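Isoprenyl transferase (Helicobacter pylori, PDB 2D2R) acts as an undecaprenyl pyrophosphate synthase, probably condensing isopentenyl diphosphate with allylic pyrophosphates in a magnesium-dependent reaction. Local coordinates at residues K43-L48 with K88-D93; W54-K59 with K133-V138; L178-L183 with L203-Y208; V186-R191 with S231-R236. All coordinates share one frame; numbering follows the deposited sequence.

Interaction 1 of 4, residues K43-L48 with K88-D93; sequences KGVKTL and KKYLKD
The ring of Y90 reaches from helix 80-100 to V45 and L48 on helix 37-56. Both helices belong to the cis-prenyltransferase fold of the UPP synthase family. The two backbones stand well apart here: the CA atoms of V45 and Y90, the nearest pair, are 9.2 Å from each other. The tyrosine spans most of that distance. Its CB points at the opposite helix, and CG lies anti to the backbone N (chi1 175°), which carries the ring outward to the valine. Along the ring, Y90 CD1 is the first atom to come near, 4.2 Å from V45 CG1. The next atom, Y90 CE1, makes the tightest contact, 3.3 Å from V45 CG1. Y90 CE1 also has V45 CG2 beside it, at 4.0 Å. The valine approaches from the opposite direction, with CG1 at the ring edge and near its plane, so this is no stack over a face. L48, one turn further along, comes in at a slant toward the phenol oxygen.

The V45 side chain is about 6 Å from that of H41 and about 7 Å from that of N26, both probable substrate-binding residues. The G44 carbonyl accepts a hydrogen bond from W218 NE1. On the other helix L91 packs on I122 of helix 116-129, while K89 NZ forms a salt bridge with D93 OD2, one turn on. At the tip of the tyrosine, Y90 OH rests 4.1 Å from V45 CG1, and Y90 OH is 3.9 Å from L48 CD2.

Interaction 2 of 4, residues W54-K59 with K133-V138; sequences WCANHK and KDFTQV
F135 lays one face of its ring against C55 and A56, at the last turn of helix 37-56. A56 sits over this face. Its CA is 3.7 Å above the ring plane, over the centre. Its CB makes a CH-pi contact, 4.0 Å from the F135 ring centroid and 29° off the normal. The methyl is nearest to CD2 and CE2, on one flank of the ring. C55 meets the outer part through CB, which is 3.6 Å from F135 CE1 and 3.8 Å from F135 CZ. A chi1 of 174° stretches the ring straight out from the backbone, toward the helix. No hydrogen bond joins the two segments.

In the next shell, L60 and I103 pack on the F135 side chain, and L63 touches both C55 and F135. The backbone of F135 pairs with R104, which probably helps to hold the base of the aromatic side chain. On the helix side, N57 is the first residue to leave helical geometry, and H58 N still bonds to C55 O at 3.0 Å. This is helix-on-sheet packing in an alpha/beta fold: the end of a helix rests beside the start of strand 136-140, which runs between strands 62-66 and 104-108 of a parallel sheet.

Interaction 3 of 4, residues L178-L183 with L203-Y208; sequences LDTRNL and LWQSSY
T180 and Q205 are joined by the one hydrogen bond of this contact, from Q205 NE2 to T180 OG1. It is 2.8 Å long and almost straight, with an N-H...O angle of 176°. The hydroxyl oxygen lies in the amide plane of Q205, so the bond also fixes how the amide is turned. The glutamine chain bends at chi2 (88°), and this swings the amide nitrogen toward the threonine. NE2 donates as well to E148 OE1 on helix 145-158. Two bonds therefore hold this buried nitrogen. The T180 methyl CG2 lies beside the same nitrogen, Q205 NE2, at 3.5 Å.

The apolar contact lies beside this bond. L178 CD1 rests over one face of the W204 indole, toward its rim, above the five-membered ring. It is 3.8 Å from the centroid of that ring and 16° off its normal, a CH-pi contact. The nearest ring atom to L178 CD1 is W204 CD1, at 3.6 Å. The two side chains cross at about a right angle, and CD1 is the leucine atom that meets the indole.

Backbone turns present these groups. A type I turn runs from L178 to R181, closed by R181 N to L178 O at 3.0 Å, and a type II turn follows from T180 to L183. W204 begins a type I turn of its own. The tryptophan also receives a cation-pi contact from K146 of the second subunit and packs on L149 of that subunit. The arrangement joins two loops flanking strand 188-191, of which 203-208 also meets the second subunit of this homodimeric cis-prenyltransferase.

Interaction 4 of 4, residues V186-R191 with S231-R236; sequences VDLLLR and SDFYKR
D187 OD2 is gripped by two backbone N-H groups, those of K17 and H18, and the same residue meets F233 across the contact. D187 meets the aromatic ring with other atoms. Its backbone O lies 3.5 Å from F233 CE1, and its CB is 4.2 Å from F233 CZ. L188 covers the nearer part of the phenylalanine. Its CD2 is 3.8 Å from F233 CB and equally close to CG and CD1. L188 CB adds a contact at 4.0 Å to F233 CD1. L188 CD2 and D187 O both stand obliquely to the ring. An extended chi1 (171°) carries the F233 ring off the helix to the start of the strand.

The contact adjoins functional residues. F233 packs on E210, which probably binds magnesium, and R236 NH1 forms a salt bridge with E210 OE2. At the far end of the strand R191, a probable substrate-binding residue, donates from NH1 to R197 O and S199 OG.

F233 thus fastens the last turns of helix 223-236 to strand 188-191. That strand lies in the parallel sheet between strands 18-22 and 210-213, and I229 of the same helix also packs on L188.

In the fold
From the N terminus, helix 37-56 enters both of the first two contacts. Interaction 1 closes a loop of 39 residues. Interaction 2 starts inside it and closes one of 73, so the two cross. They touch where L48 CD2 packs on Q137 NE2. Interactions 3 and 4 follow later, closing loops of 19 and 39 residues, and also cross. A probable backbone hydrogen bond between Q205 O and V186 N joins them. V138 against L183 links interaction 2 to interaction 3. Interaction 1 joins two helices, 2 and 4 set helices 37-56 and 223-236 against the parallel sheet, and 3 joins two loops, one of them at the dimer interface.

Interaction 1 of 4, residues K43-L48 with K88-D93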
# COMPACT_ATOMS: atom_id res chain seq x y z
N LYS A 43 18.77 -16.05 -13.34
CA LYS A 43 19.49 -15.99 -12.07
C LYS A 43 18.46 -15.59 -11.00
O LYS A 43 18.49 -16.10 -9.89
CB LYS A 43 20.57 -14.92 -12.10
CG LYS A 43 21.67 -15.13 -11.08
CD LYS A 43 22.85 -15.84 -11.75
CE LYS A 43 22.43 -17.17 -12.40
NZ LYS A 43 23.54 -17.77 -13.20
N GLY A 44 17.58 -14.67 -11.37
CA GLY A 44 16.53 -14.21 -10.48
C GLY A 44 15.79 -15.44 -10.02
O GLY A 44 15.39 -15.54 -8.86
N VAL A 45 15.61 -16.38 -10.94
CA VAL A 45 14.94 -17.63 -10.62
C VAL A 45 15.68 -18.50 -9.59
O VAL A 45 15.04 -19.22 -8.85
CB VAL A 45 14.71 -18.50 -11.87
CG1 VAL A 45 14.38 -19.94 -11.45
CG2 VAL A 45 13.56 -17.93 -12.70
N LYS A 46 17.01 -18.47 -9.54
CA LYS A 46 17.69 -19.31 -8.54
C LYS A 46 17.52 -18.68 -7.15
O LYS A 46 17.35 -19.39 -6.13
CB LYS A 46 19.18 -19.50 -8.88
CG LYS A 46 19.45 -20.19 -10.23
CD LYS A 46 18.51 -21.34 -10.44
CE LYS A 46 18.04 -21.38 -11.89
NZ LYS A 46 16.94 -22.38 -12.11
N THR A 47 17.58 -17.35 -7.10
CA THR A 47 17.37 -16.66 -5.84
C THR A 47 15.99 -17.01 -5.32
O THR A 47 15.78 -17.35 -4.16
CB THR A 47 17.41 -15.17 -6.00
OG1 THR A 47 18.59 -14.82 -6.72
CG2 THR A 47 17.44 -14.49 -4.64
N LEU A 48 15.02 -16.90 -6.19
CA LEU A 48 13.68 -17.22 -5.75
C LEU A 48 13.74 -18.62 -5.08
O LEU A 48 13.28 -18.81 -3.95
CB LEU A 48 12.75 -17.22 -6.97
CG LEU A 48 11.26 -17.31 -6.71
CD1 LEU A 48 10.52 -16.86 -7.95
CD2 LEU A 48 10.86 -18.70 -6.35
N LYS A 88 5.05 -22.09 -17.68
CA LYS A 88 4.64 -23.47 -17.51
C LYS A 88 5.84 -24.39 -17.47
O LYS A 88 5.88 -25.33 -16.68
CB LYS A 88 3.71 -23.89 -18.66
CG LYS A 88 4.40 -24.48 -19.89
CD LYS A 88 4.34 -26.01 -19.85
CE LYS A 88 2.89 -26.50 -19.76
NZ LYS A 88 2.76 -27.98 -19.98
N LYS A 89 6.83 -24.11 -18.31
CA LYS A 89 8.02 -24.94 -18.32
C LYS A 89 8.54 -24.80 -16.93
O LYS A 89 8.73 -25.79 -16.22
CB LYS A 89 9.06 -24.42 -19.31
CG LYS A 89 10.12 -25.47 -19.68
CD LYS A 89 11.17 -24.94 -20.65
CE LYS A 89 12.21 -24.09 -19.91
NZ LYS A 89 12.94 -24.88 -18.87
N TYR A 90 8.74 -23.54 -16.56
CA TYR A 90 9.25 -23.19 -15.25
C TYR A 90 8.56 -23.97 -14.14
O TYR A 90 9.20 -24.51 -13.25
CB TYR A 90 9.07 -21.70 -14.98
CG TYR A 90 9.49 -21.34 -13.58
CD1 TYR A 90 10.85 -21.27 -13.25
CD2 TYR A 90 8.55 -21.16 -12.56
CE1 TYR A 90 11.26 -21.05 -11.92
CE2 TYR A 90 8.95 -20.94 -11.24
CZ TYR A 90 10.31 -20.89 -10.93
OH TYR A 90 10.74 -20.76 -9.64
N LEU A 91 7.24 -24.03 -14.20
CA LEU A 91 6.49 -24.72 -13.16
C LEU A 91 6.58 -26.24 -13.25
O LEU A 91 6.72 -26.92 -12.24
CB LEU A 91 5.04 -24.24 -13.14
CG LEU A 91 4.83 -22.78 -12.69
CD1 LEU A 91 3.41 -22.34 -13.02
CD2 LEU A 91 5.13 -22.62 -11.21
N LYS A 92 6.49 -26.78 -14.46
CA LYS A 92 6.61 -28.22 -14.57
C LYS A 92 8.04 -28.60 -14.17
O LYS A 92 8.24 -29.60 -13.50
CB LYS A 92 6.24 -28.69 -15.98
CG LYS A 92 4.73 -28.69 -16.20
CD LYS A 92 4.34 -28.73 -17.68
CE LYS A 92 4.77 -30.03 -18.37
NZ LYS A 92 4.37 -30.08 -19.82
N ASP A 93 9.02 -27.79 -14.54
CA ASP A 93 10.38 -28.08 -14.14
C ASP A 93 10.51 -28.23 -12.61
O ASP A 93 10.70 -29.33 -12.09
CB ASP A 93 11.35 -26.98 -14.60
CG ASP A 93 11.69 -27.10 -16.08
OD1 ASP A 93 11.64 -28.24 -16.59
OD2 ASP A 93 12.02 -26.07 -16.71

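Interaction 2 of 4, residues W54-K59 with K133-V138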
# COMPACT_ATOMS: atom_id res chain seq x y z
N TRP A 54 14.98 -21.34 2.02
CA TRP A 54 15.39 -20.79 3.30
C TRP A 54 14.16 -20.47 4.16
O TRP A 54 14.12 -20.80 5.35
CB TRP A 54 16.22 -19.52 3.06
CG TRP A 54 16.74 -18.83 4.28
CD1 TRP A 54 18.01 -18.88 4.77
CD2 TRP A 54 16.00 -17.98 5.17
NE1 TRP A 54 18.11 -18.11 5.90
CE2 TRP A 54 16.89 -17.55 6.17
CE3 TRP A 54 14.66 -17.53 5.20
CZ2 TRP A 54 16.50 -16.70 7.21
CZ3 TRP A 54 14.27 -16.68 6.24
CH2 TRP A 54 15.19 -16.28 7.23
N CYS A 55 13.15 -19.81 3.58
CA CYS A 55 11.97 -19.48 4.37
C CYS A 55 11.28 -20.74 4.83
O CYS A 55 10.76 -20.82 5.96
CB CYS A 55 10.99 -18.62 3.57
SG CYS A 55 11.58 -16.95 3.20
N ALA A 56 11.25 -21.73 3.95
CA ALA A 56 10.61 -23.00 4.27
C ALA A 56 11.33 -23.58 5.48
O ALA A 56 10.68 -24.05 6.43
CB ALA A 56 10.72 -23.95 3.08
N ASN A 57 12.66 -23.54 5.47
CA ASN A 57 13.42 -24.08 6.59
C ASN A 57 13.55 -23.17 7.78
O ASN A 57 14.36 -23.45 8.67
CB ASN A 57 14.82 -24.46 6.17
CG ASN A 57 14.83 -25.48 5.09
OD1 ASN A 57 15.86 -25.74 4.48
ND2 ASN A 57 13.67 -26.09 4.84
N HIS A 58 12.78 -22.09 7.82
CA HIS A 58 12.91 -21.20 8.94
C HIS A 58 11.62 -20.91 9.65
O HIS A 58 11.54 -19.99 10.45
CB HIS A 58 13.62 -19.93 8.50
CG HIS A 58 15.10 -20.09 8.35
ND1 HIS A 58 15.99 -19.84 9.37
CD2 HIS A 58 15.85 -20.53 7.30
CE1 HIS A 58 17.22 -20.11 8.96
NE2 HIS A 58 17.16 -20.53 7.71
N LYS A 59 10.61 -21.73 9.38
CA LYS A 59 9.29 -21.61 10.00
C LYS A 59 8.54 -20.35 9.56
O LYS A 59 7.96 -19.65 10.38
CB LYS A 59 9.42 -21.61 11.54
CG LYS A 59 8.46 -22.56 12.29
CD LYS A 59 8.53 -22.34 13.82
CE LYS A 59 8.26 -23.63 14.62
NZ LYS A 59 7.01 -24.34 14.20
N LYS A 133 0.68 -27.97 4.86
CA LYS A 133 0.00 -26.91 5.60
C LYS A 133 0.90 -25.99 6.42
O LYS A 133 0.46 -24.94 6.87
CB LYS A 133 -1.08 -27.52 6.48
CG LYS A 133 -0.73 -28.89 7.04
CD LYS A 133 -2.00 -29.60 7.50
CE LYS A 133 -1.73 -31.03 7.95
NZ LYS A 133 -1.07 -31.85 6.89
N ASP A 134 2.17 -26.34 6.58
CA ASP A 134 3.06 -25.48 7.34
C ASP A 134 3.52 -24.21 6.60
O ASP A 134 3.28 -23.10 7.08
CB ASP A 134 4.27 -26.27 7.83
CG ASP A 134 3.86 -27.46 8.70
OD1 ASP A 134 3.06 -27.26 9.64
OD2 ASP A 134 4.35 -28.59 8.42
N PHE A 135 4.14 -24.38 5.43
CA PHE A 135 4.66 -23.27 4.63
C PHE A 135 4.02 -23.21 3.26
O PHE A 135 3.85 -24.25 2.61
CB PHE A 135 6.19 -23.41 4.48
CG PHE A 135 6.85 -22.40 3.55
CD1 PHE A 135 7.05 -21.07 3.95
CD2 PHE A 135 7.34 -22.80 2.31
CE1 PHE A 135 7.74 -20.16 3.12
CE2 PHE A 135 8.04 -21.92 1.48
CZ PHE A 135 8.24 -20.59 1.89
N THR A 136 3.68 -21.99 2.82
CA THR A 136 3.10 -21.77 1.51
C THR A 136 3.90 -20.73 0.71
O THR A 136 4.37 -19.71 1.27
CB THR A 136 1.67 -21.21 1.57
OG1 THR A 136 0.79 -22.13 2.23
CG2 THR A 136 1.16 -20.95 0.13
N GLN A 137 4.08 -21.00 -0.57
CA GLN A 137 4.76 -20.05 -1.45
C GLN A 137 3.67 -19.65 -2.41
O GLN A 137 3.02 -20.50 -3.01
CB GLN A 137 5.92 -20.68 -2.24
CG GLN A 137 6.66 -19.65 -3.12
CD GLN A 137 7.15 -20.18 -4.46
OE1 GLN A 137 6.36 -20.62 -5.30
NE2 GLN A 137 8.46 -20.16 -4.65
N VAL A 138 3.45 -18.34 -2.52
CA VAL A 138 2.44 -17.79 -3.39
C VAL A 138 3.14 -17.02 -4.50
O VAL A 138 4.05 -16.22 -4.21
CB VAL A 138 1.50 -16.81 -2.62
CG1 VAL A 138 0.33 -16.38 -3.52
CG2 VAL A 138 1.00 -17.48 -1.31

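Interaction 3 of 4, residues L178-L183 with L203-Y208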
# COMPACT_ATOMS: atom_id res chain seq x y z
N LEU A 178 -10.79 -12.29 -1.85
CA LEU A 178 -9.53 -11.91 -2.52
C LEU A 178 -8.81 -13.20 -2.86
O LEU A 178 -9.10 -14.21 -2.24
CB LEU A 178 -8.66 -11.06 -1.58
CG LEU A 178 -9.28 -9.64 -1.43
CD1 LEU A 178 -8.58 -8.88 -0.36
CD2 LEU A 178 -9.15 -8.89 -2.78
N ASP A 179 -7.90 -13.18 -3.83
CA ASP A 179 -7.11 -14.39 -4.22
C ASP A 179 -6.38 -14.96 -3.01
O ASP A 179 -6.08 -16.15 -2.92
CB ASP A 179 -6.04 -14.00 -5.26
CG ASP A 179 -6.61 -13.51 -6.57
OD1 ASP A 179 -5.81 -13.13 -7.45
OD2 ASP A 179 -7.86 -13.49 -6.76
N THR A 180 -6.06 -14.10 -2.04
CA THR A 180 -5.31 -14.46 -0.83
C THR A 180 -6.18 -14.94 0.33
O THR A 180 -5.70 -15.07 1.45
CB THR A 180 -4.52 -13.22 -0.30
OG1 THR A 180 -5.45 -12.13 -0.22
CG2 THR A 180 -3.42 -12.80 -1.27
N ARG A 181 -7.45 -15.17 0.10
CA ARG A 181 -8.30 -15.58 1.21
C ARG A 181 -7.63 -16.71 2.03
O ARG A 181 -6.94 -17.59 1.47
CB ARG A 181 -9.66 -16.03 0.66
CG ARG A 181 -9.60 -17.25 -0.22
CD ARG A 181 -10.95 -17.39 -0.87
NE ARG A 181 -11.94 -18.05 0.01
CZ ARG A 181 -11.99 -19.37 0.24
NH1 ARG A 181 -11.12 -20.20 -0.34
NH2 ARG A 181 -12.92 -19.87 1.04
N ASN A 182 -7.80 -16.66 3.34
CA ASN A 182 -7.23 -17.69 4.21
C ASN A 182 -5.72 -17.61 4.41
O ASN A 182 -5.16 -18.40 5.17
CB ASN A 182 -7.60 -19.09 3.70
CG ASN A 182 -9.10 -19.28 3.51
OD1 ASN A 182 -9.91 -18.85 4.34
ND2 ASN A 182 -9.46 -19.93 2.43
N LEU A 183 -5.02 -16.68 3.75
CA LEU A 183 -3.60 -16.56 4.03
C LEU A 183 -3.55 -15.48 5.12
O LEU A 183 -4.49 -14.70 5.26
CB LEU A 183 -2.82 -16.09 2.81
CG LEU A 183 -2.90 -16.99 1.56
CD1 LEU A 183 -2.17 -16.29 0.39
CD2 LEU A 183 -2.27 -18.36 1.88
N LEU A 203 -2.00 -4.41 -1.93
CA LEU A 203 -2.30 -3.14 -1.22
C LEU A 203 -3.16 -3.40 0.03
O LEU A 203 -2.85 -2.96 1.14
CB LEU A 203 -2.98 -2.20 -2.19
CG LEU A 203 -2.19 -1.88 -3.47
CD1 LEU A 203 -3.03 -1.02 -4.48
CD2 LEU A 203 -0.99 -1.07 -3.09
N TRP A 204 -4.21 -4.17 -0.15
CA TRP A 204 -5.11 -4.50 0.93
C TRP A 204 -4.43 -5.33 1.98
O TRP A 204 -4.54 -5.02 3.16
CB TRP A 204 -6.32 -5.23 0.37
CG TRP A 204 -7.31 -5.71 1.41
CD1 TRP A 204 -7.18 -6.80 2.28
CD2 TRP A 204 -8.61 -5.18 1.64
NE1 TRP A 204 -8.33 -6.96 3.01
CE2 TRP A 204 -9.22 -5.98 2.63
CE3 TRP A 204 -9.33 -4.10 1.10
CZ2 TRP A 204 -10.52 -5.74 3.09
CZ3 TRP A 204 -10.60 -3.86 1.54
CH2 TRP A 204 -11.19 -4.68 2.53
N GLN A 205 -3.70 -6.36 1.56
CA GLN A 205 -3.08 -7.28 2.50
C GLN A 205 -1.89 -6.74 3.27
O GLN A 205 -1.53 -7.29 4.26
CB GLN A 205 -2.66 -8.60 1.78
CG GLN A 205 -3.87 -9.22 1.03
CD GLN A 205 -4.11 -8.74 -0.42
OE1 GLN A 205 -3.76 -7.61 -0.80
NE2 GLN A 205 -4.80 -9.60 -1.24
N SER A 206 -1.29 -5.66 2.78
CA SER A 206 -0.12 -5.07 3.41
C SER A 206 -0.52 -3.77 4.15
O SER A 206 0.34 -2.98 4.42
CB SER A 206 0.92 -4.74 2.30
OG SER A 206 1.18 -5.90 1.46
N SER A 207 -1.80 -3.59 4.49
CA SER A 207 -2.21 -2.32 5.13
C SER A 207 -1.41 -1.98 6.39
O SER A 207 -1.27 -0.79 6.76
CB SER A 207 -3.71 -2.36 5.48
OG SER A 207 -3.93 -3.42 6.41
N TYR A 208 -0.90 -3.01 7.05
CA TYR A 208 -0.10 -2.77 8.26
C TYR A 208 1.25 -3.43 8.27
O TYR A 208 1.95 -3.53 9.31
CB TYR A 208 -0.91 -3.13 9.52
CG TYR A 208 -2.03 -2.13 9.85
CD1 TYR A 208 -1.77 -0.92 10.54
CD2 TYR A 208 -3.36 -2.41 9.50
CE1 TYR A 208 -2.83 -0.03 10.87
CE2 TYR A 208 -4.40 -1.54 9.83
CZ TYR A 208 -4.12 -0.36 10.50
OH TYR A 208 -5.19 0.49 10.74

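Interaction 4 of 4, residues V186-R191 with S231-R236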
# COMPACT_ATOMS: atom_id res chain seq x y z
N VAL A 186 -0.06 -9.63 5.38
CA VAL A 186 1.36 -9.45 5.21
C VAL A 186 2.01 -8.77 6.42
O VAL A 186 1.52 -7.72 6.87
CB VAL A 186 1.65 -8.62 3.96
CG1 VAL A 186 3.14 -8.32 3.91
CG2 VAL A 186 1.18 -9.36 2.74
N ASP A 187 3.11 -9.34 6.94
CA ASP A 187 3.79 -8.72 8.07
C ASP A 187 4.94 -7.81 7.67
O ASP A 187 5.23 -6.83 8.36
CB ASP A 187 4.37 -9.76 9.02
CG ASP A 187 3.31 -10.61 9.66
OD1 ASP A 187 2.48 -10.06 10.41
OD2 ASP A 187 3.29 -11.84 9.38
N LEU A 188 5.60 -8.16 6.57
CA LEU A 188 6.76 -7.41 6.13
C LEU A 188 6.73 -7.49 4.62
O LEU A 188 6.66 -8.58 4.06
CB LEU A 188 8.03 -8.06 6.77
CG LEU A 188 9.44 -8.16 6.17
CD1 LEU A 188 9.82 -6.99 5.32
CD2 LEU A 188 10.48 -8.43 7.24
N LEU A 189 6.70 -6.33 3.96
CA LEU A 189 6.68 -6.25 2.49
C LEU A 189 8.03 -5.68 2.10
O LEU A 189 8.40 -4.57 2.50
CB LEU A 189 5.54 -5.32 2.00
CG LEU A 189 5.59 -5.04 0.50
CD1 LEU A 189 5.45 -6.37 -0.28
CD2 LEU A 189 4.47 -4.13 0.11
N LEU A 190 8.81 -6.47 1.39
CA LEU A 190 10.15 -6.05 1.00
C LEU A 190 10.25 -5.79 -0.46
O LEU A 190 9.67 -6.54 -1.24
CB LEU A 190 11.15 -7.17 1.32
CG LEU A 190 12.54 -7.08 0.72
CD1 LEU A 190 13.30 -5.96 1.47
CD2 LEU A 190 13.28 -8.51 0.93
N ARG A 191 10.96 -4.74 -0.83
CA ARG A 191 11.18 -4.46 -2.26
C ARG A 191 12.68 -4.29 -2.51
O ARG A 191 13.35 -3.44 -1.89
CB ARG A 191 10.42 -3.20 -2.76
CG ARG A 191 10.76 -2.86 -4.20
CD ARG A 191 9.76 -1.95 -4.88
NE ARG A 191 10.11 -1.77 -6.27
CZ ARG A 191 9.27 -1.34 -7.20
NH1 ARG A 191 8.01 -1.02 -6.83
NH2 ARG A 191 9.65 -1.32 -8.49
N SER A 231 16.19 -9.46 10.97
CA SER A 231 16.69 -9.05 12.26
C SER A 231 16.21 -7.62 12.54
O SER A 231 15.77 -7.29 13.65
CB SER A 231 18.23 -9.11 12.27
OG SER A 231 18.73 -8.52 13.47
N ASP A 232 16.31 -6.76 11.52
CA ASP A 232 15.84 -5.39 11.68
C ASP A 232 14.34 -5.37 12.00
O ASP A 232 13.90 -4.61 12.89
CB ASP A 232 16.13 -4.59 10.42
CG ASP A 232 17.58 -4.17 10.35
OD1 ASP A 232 18.20 -4.10 11.43
OD2 ASP A 232 18.10 -3.90 9.24
N PHE A 233 13.58 -6.20 11.30
CA PHE A 233 12.14 -6.31 11.52
C PHE A 233 11.91 -6.50 13.02
O PHE A 233 11.22 -5.72 13.65
CB PHE A 233 11.60 -7.49 10.71
CG PHE A 233 10.16 -7.85 11.02
CD1 PHE A 233 9.08 -7.08 10.51
CD2 PHE A 233 9.84 -8.98 11.79
CE1 PHE A 233 7.76 -7.43 10.77
CE2 PHE A 233 8.49 -9.32 12.04
CZ PHE A 233 7.46 -8.55 11.54
N TYR A 234 12.51 -7.52 13.61
CA TYR A 234 12.28 -7.75 15.02
C TYR A 234 12.64 -6.52 15.87
O TYR A 234 11.97 -6.22 16.86
CB TYR A 234 13.06 -8.98 15.44
CG TYR A 234 12.46 -10.22 14.82
CD1 TYR A 234 13.23 -11.08 14.04
CD2 TYR A 234 11.11 -10.52 15.01
CE1 TYR A 234 12.66 -12.23 13.47
CE2 TYR A 234 10.53 -11.65 14.45
CZ TYR A 234 11.32 -12.51 13.68
OH TYR A 234 10.79 -13.70 13.19
N LYS A 235 13.69 -5.81 15.49
CA LYS A 235 14.06 -4.61 16.23
C LYS A 235 12.94 -3.57 16.19
O LYS A 235 12.69 -2.86 17.19
CB LYS A 235 15.32 -3.98 15.63
CG LYS A 235 16.66 -4.42 16.26
CD LYS A 235 17.72 -3.29 16.06
CE LYS A 235 19.20 -3.74 16.21
NZ LYS A 235 19.60 -4.84 15.27
N ARG A 236 12.28 -3.46 15.02
CA ARG A 236 11.24 -2.44 14.88
C ARG A 236 10.11 -2.80 15.76
O ARG A 236 9.60 -1.98 16.49
CB ARG A 236 10.70 -2.35 13.45
CG ARG A 236 11.68 -2.03 12.35
CD ARG A 236 10.92 -1.83 11.02
NE ARG A 236 11.75 -1.33 9.93
CZ ARG A 236 11.28 -1.07 8.71
NH1 ARG A 236 9.99 -1.24 8.44
NH2 ARG A 236 12.12 -0.73 7.74